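Local atomic coordinates of GTP pyrophosphokinase YjbM (Bacillus subtilis, PDB entry 5DEC), a protein that synthesises the alarmones pppGpp and ppGpp by transferring pyrophosphate from ATP to GTP or GDP, as a homotetramer under allosteric control. Residues B[151-161]-B[180-191]. Sequence-based numbering, arbitrary orientation.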
loop_
_atom_site.group_PDB
_atom_site.type_symbol
_atom_site.label_atom_id
_atom_site.label_comp_id
_atom_site.label_asym_id
_atom_site.label_seq_id
_atom_site.Cartn_x
_atom_site.Cartn_y
_atom_site.Cartn_z
ATOM N N THR B 151 -19.012 11.587 10.549
ATOM C CA THR B 151 -18.938 10.463 11.477
ATOM C C THR B 151 -19.104 9.183 10.682
ATOM O O THR B 151 -19.533 9.215 9.526
ATOM C CB THR B 151 -20.006 10.502 12.601
ATOM O OG1 THR B 151 -21.311 10.486 12.011
ATOM C CG2 THR B 151 -19.867 11.767 13.458
ATOM N N LEU B 152 -18.757 8.064 11.308
ATOM C CA LEU B 152 -18.943 6.750 10.723
ATOM C C LEU B 152 -20.403 6.521 10.301
ATOM O O LEU B 152 -20.672 5.990 9.221
ATOM C CB LEU B 152 -18.498 5.666 11.718
ATOM C CG LEU B 152 -17.003 5.650 12.096
ATOM C CD1 LEU B 152 -16.699 4.719 13.287
ATOM C CD2 LEU B 152 -16.164 5.263 10.896
ATOM N N ALA B 153 -21.333 6.908 11.169
ATOM C CA ALA B 153 -22.754 6.698 10.928
ATOM C C ALA B 153 -23.276 7.569 9.784
ATOM O O ALA B 153 -24.057 7.108 8.952
ATOM C CB ALA B 153 -23.541 6.966 12.210
ATOM N N MET B 154 -22.849 8.835 9.752
ATOM C CA MET B 154 -23.111 9.733 8.617
ATOM C C MET B 154 -22.581 9.145 7.312
ATOM O O MET B 154 -23.225 9.223 6.266
ATOM C CB MET B 154 -22.427 11.088 8.840
ATOM C CG MET B 154 -22.997 11.911 9.966
ATOM S SD MET B 154 -21.856 13.210 10.511
ATOM C CE MET B 154 -21.457 14.085 9.073
ATOM N N ASN B 155 -21.361 8.632 7.357
ATOM C CA ASN B 155 -20.753 8.098 6.152
ATOM C C ASN B 155 -21.531 6.872 5.669
ATOM O O ASN B 155 -21.754 6.681 4.471
ATOM C CB ASN B 155 -19.281 7.730 6.395
ATOM C CG ASN B 155 -18.592 7.248 5.128
ATOM O OD1 ASN B 155 -18.581 7.953 4.124
ATOM N ND2 ASN B 155 -17.978 6.076 5.186
ATOM N N PHE B 156 -21.934 6.041 6.618
ATOM C CA PHE B 156 -22.726 4.853 6.278
ATOM C C PHE B 156 -24.028 5.259 5.575
ATOM O O PHE B 156 -24.347 4.767 4.479
ATOM C CB PHE B 156 -23.001 4.039 7.548
ATOM C CG PHE B 156 -23.865 2.833 7.332
ATOM C CD1 PHE B 156 -23.865 2.154 6.119
ATOM C CD2 PHE B 156 -24.642 2.348 8.362
ATOM C CE1 PHE B 156 -24.674 1.044 5.931
ATOM C CE2 PHE B 156 -25.444 1.219 8.183
ATOM C CZ PHE B 156 -25.440 0.565 6.981
ATOM N N TRP B 157 -24.773 6.154 6.207
ATOM C CA TRP B 157 -26.043 6.615 5.608
ATOM C C TRP B 157 -25.829 7.232 4.223
ATOM O O TRP B 157 -26.566 6.923 3.273
ATOM C CB TRP B 157 -26.761 7.614 6.521
ATOM C CG TRP B 157 -28.076 7.983 5.947
ATOM C CD1 TRP B 157 -29.255 7.335 6.145
ATOM C CD2 TRP B 157 -28.337 9.040 5.005
ATOM N NE1 TRP B 157 -30.260 7.947 5.411
ATOM C CE2 TRP B 157 -29.726 8.972 4.709
ATOM C CE3 TRP B 157 -27.558 10.026 4.421
ATOM C CZ2 TRP B 157 -30.317 9.891 3.832
ATOM C CZ3 TRP B 157 -28.143 10.907 3.550
ATOM C CH2 TRP B 157 -29.525 10.849 3.273
ATOM N N ALA B 158 -24.833 8.109 4.093
ATOM C CA ALA B 158 -24.599 8.778 2.811
ATOM C C ALA B 158 -24.224 7.806 1.706
ATOM O O ALA B 158 -24.555 8.018 0.523
ATOM C CB ALA B 158 -23.522 9.859 2.956
ATOM N N THR B 159 -23.503 6.754 2.073
ATOM C CA THR B 159 -23.096 5.732 1.113
ATOM C C THR B 159 -24.312 4.984 0.577
ATOM O O THR B 159 -24.401 4.687 -0.629
ATOM C CB THR B 159 -22.085 4.751 1.752
ATOM O OG1 THR B 159 -20.906 5.483 2.122
ATOM C CG2 THR B 159 -21.718 3.617 0.789
ATOM N N ILE B 160 -25.248 4.671 1.473
ATOM C CA ILE B 160 -26.485 4.005 1.069
ATOM C C ILE B 160 -27.322 4.913 0.189
ATOM O O ILE B 160 -27.841 4.489 -0.854
ATOM C CB ILE B 160 -27.337 3.591 2.290
ATOM C CG1 ILE B 160 -26.606 2.559 3.157
ATOM C CG2 ILE B 160 -28.673 3.014 1.835
ATOM C CD1 ILE B 160 -26.266 1.285 2.431
ATOM N N GLU B 161 -27.467 6.173 0.598
ATOM C CA GLU B 161 -28.221 7.112 -0.223
ATOM C C GLU B 161 -27.625 7.261 -1.628
ATOM O O GLU B 161 -28.354 7.376 -2.630
ATOM C CB GLU B 161 -28.290 8.497 0.428
ATOM C CG GLU B 161 -28.953 9.493 -0.522
ATOM C CD GLU B 161 -28.789 10.928 -0.097
ATOM O OE1 GLU B 161 -29.803 11.571 0.244
ATOM O OE2 GLU B 161 -27.634 11.404 -0.085
ATOM N N LEU B 180 -35.415 5.666 3.993
ATOM C CA LEU B 180 -34.087 6.277 3.945
ATOM C C LEU B 180 -34.037 7.463 4.880
ATOM O O LEU B 180 -33.051 7.682 5.571
ATOM C CB LEU B 180 -33.771 6.728 2.520
ATOM C CG LEU B 180 -32.341 7.121 2.200
ATOM C CD1 LEU B 180 -31.385 6.022 2.564
ATOM C CD2 LEU B 180 -32.244 7.518 0.718
ATOM N N GLN B 181 -35.130 8.231 4.905
ATOM C CA GLN B 181 -35.226 9.357 5.820
ATOM C C GLN B 181 -35.260 8.853 7.267
ATOM O O GLN B 181 -34.617 9.439 8.143
ATOM C CB GLN B 181 -36.461 10.214 5.492
ATOM C CG GLN B 181 -36.884 11.175 6.594
ATOM C CD GLN B 181 -35.894 12.302 6.821
ATOM O OE1 GLN B 181 -35.204 12.727 5.900
ATOM N NE2 GLN B 181 -35.832 12.803 8.051
ATOM N N ARG B 182 -35.982 7.761 7.534
ATOM C CA ARG B 182 -35.947 7.198 8.899
ATOM C C ARG B 182 -34.552 6.726 9.285
ATOM O O ARG B 182 -34.137 6.856 10.455
ATOM C CB ARG B 182 -36.893 6.005 9.092
ATOM C CG ARG B 182 -38.376 6.293 9.130
ATOM C CD ARG B 182 -39.062 5.159 9.941
ATOM N NE ARG B 182 -40.243 5.724 10.583
ATOM C CZ ARG B 182 -40.442 5.874 11.890
ATOM N NH1 ARG B 182 -39.569 5.445 12.811
ATOM N NH2 ARG B 182 -41.574 6.424 12.271
ATOM N N ALA B 183 -33.836 6.152 8.322
ATOM C CA ALA B 183 -32.483 5.684 8.607
ATOM C C ALA B 183 -31.581 6.858 8.960
ATOM O O ALA B 183 -30.699 6.724 9.822
ATOM C CB ALA B 183 -31.903 4.882 7.418
ATOM N N SER B 184 -31.777 8.005 8.308
ATOM C CA SER B 184 -30.935 9.164 8.628
ATOM C C SER B 184 -31.164 9.652 10.050
ATOM O O SER B 184 -30.230 10.074 10.737
ATOM C CB SER B 184 -31.147 10.321 7.637
ATOM O OG SER B 184 -32.280 11.107 7.941
ATOM N N GLU B 185 -32.416 9.614 10.495
ATOM C CA GLU B 185 -32.728 9.985 11.873
ATOM C C GLU B 185 -32.147 8.973 12.853
ATOM O O GLU B 185 -31.638 9.343 13.905
ATOM C CB GLU B 185 -34.257 10.097 12.063
ATOM C CG GLU B 185 -34.824 11.352 11.387
ATOM C CD GLU B 185 -36.307 11.251 11.045
ATOM O OE1 GLU B 185 -36.963 10.268 11.459
ATOM O OE2 GLU B 185 -36.808 12.149 10.334
ATOM N N ALA B 186 -32.234 7.691 12.514
ATOM C CA ALA B 186 -31.656 6.654 13.341
ATOM C C ALA B 186 -30.131 6.814 13.449
ATOM O O ALA B 186 -29.563 6.638 14.535
ATOM C CB ALA B 186 -32.026 5.270 12.798
ATOM N N ALA B 187 -29.463 7.134 12.333
ATOM C CA ALA B 187 -28.017 7.391 12.370
ATOM C C ALA B 187 -27.702 8.610 13.246
ATOM O O ALA B 187 -26.731 8.624 13.991
ATOM C CB ALA B 187 -27.457 7.608 10.947
ATOM N N SER B 188 -28.511 9.653 13.106
ATOM C CA SER B 188 -28.367 10.843 13.930
ATOM C C SER B 188 -28.544 10.526 15.424
ATOM O O SER B 188 -27.770 11.002 16.275
ATOM C CB SER B 188 -29.376 11.913 13.495
ATOM O OG SER B 188 -29.235 13.070 14.293
ATOM N N ARG B 189 -29.535 9.699 15.755
ATOM C CA ARG B 189 -29.703 9.349 17.159
ATOM C C ARG B 189 -28.547 8.526 17.701
ATOM O O ARG B 189 -28.164 8.687 18.850
ATOM C CB ARG B 189 -30.998 8.572 17.407
ATOM C CG ARG B 189 -32.235 9.470 17.420
ATOM C CD ARG B 189 -33.453 8.673 17.862
ATOM N NE ARG B 189 -33.886 7.750 16.823
ATOM C CZ ARG B 189 -34.797 8.016 15.894
ATOM N NH1 ARG B 189 -35.410 9.191 15.869
ATOM N NH2 ARG B 189 -35.101 7.085 15.000
ATOM N N LEU B 190 -27.998 7.642 16.879
ATOM C CA LEU B 190 -26.831 6.885 17.297
ATOM C C LEU B 190 -25.682 7.831 17.610
ATOM O O LEU B 190 -25.016 7.667 18.630
ATOM C CB LEU B 190 -26.429 5.865 16.218
ATOM C CG LEU B 190 -25.109 5.116 16.424
ATOM C CD1 LEU B 190 -25.122 4.391 17.761
ATOM C CD2 LEU B 190 -24.876 4.143 15.284
ATOM N N ASP B 191 -25.449 8.818 16.745
ATOM C CA ASP B 191 -24.369 9.775 16.987
ATOM C C ASP B 191 -24.608 10.555 18.286
ATOM O O ASP B 191 -23.669 10.813 19.027
ATOM C CB ASP B 191 -24.209 10.738 15.805
ATOM C CG ASP B 191 -23.292 10.170 14.712
ATOM O OD1 ASP B 191 -22.486 9.253 15.013
ATOM O OD2 ASP B 191 -23.407 10.617 13.544
#
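An antiparallel helix pair, in which Trp157 and Thr151 grip Leu180 and Asp191, packs helix 152-167, which follows strand 139-151 of the mixed sheet in this RelA/SpoT synthetase, against part of the C-terminal helix 174-202. The axes of 152-161 and 180-191 approach to 9.0 Å, with N-to-C directions 169° apart. Near the Thr151-Asp191 end, where the backbones come nearest, Ala153 CB lies 4.2 Å from Ala187 CB. Toward Leu180 the spacing is filled by Trp157, whose indole swings across with CG anti to the backbone N (chi1 -176°). Its NE1 donates to Leu180 O at 2.8 Å, nearly in the ring plane and fairly straight (163°). That carbonyl also accepts from Ser184 N on its opposite face. Ser184 CB lies over the five-membered ring of Trp157 in a CH-pi contact, while Leu180 CG packs against Trp157 CZ2 at 3.8 Å. At the other end Thr151 OG1 donates to Asp191 OD2 (2.6 Å), on the syn side of the carboxylate, and accepts from Met154 N as N-cap. Arg124 forms a salt bridge with the same OD2. The Thr151 hydroxyl thus couples helix capping to interhelical docking, while the indole bond ties the helix to its partner one turn before Glu161 of the product site.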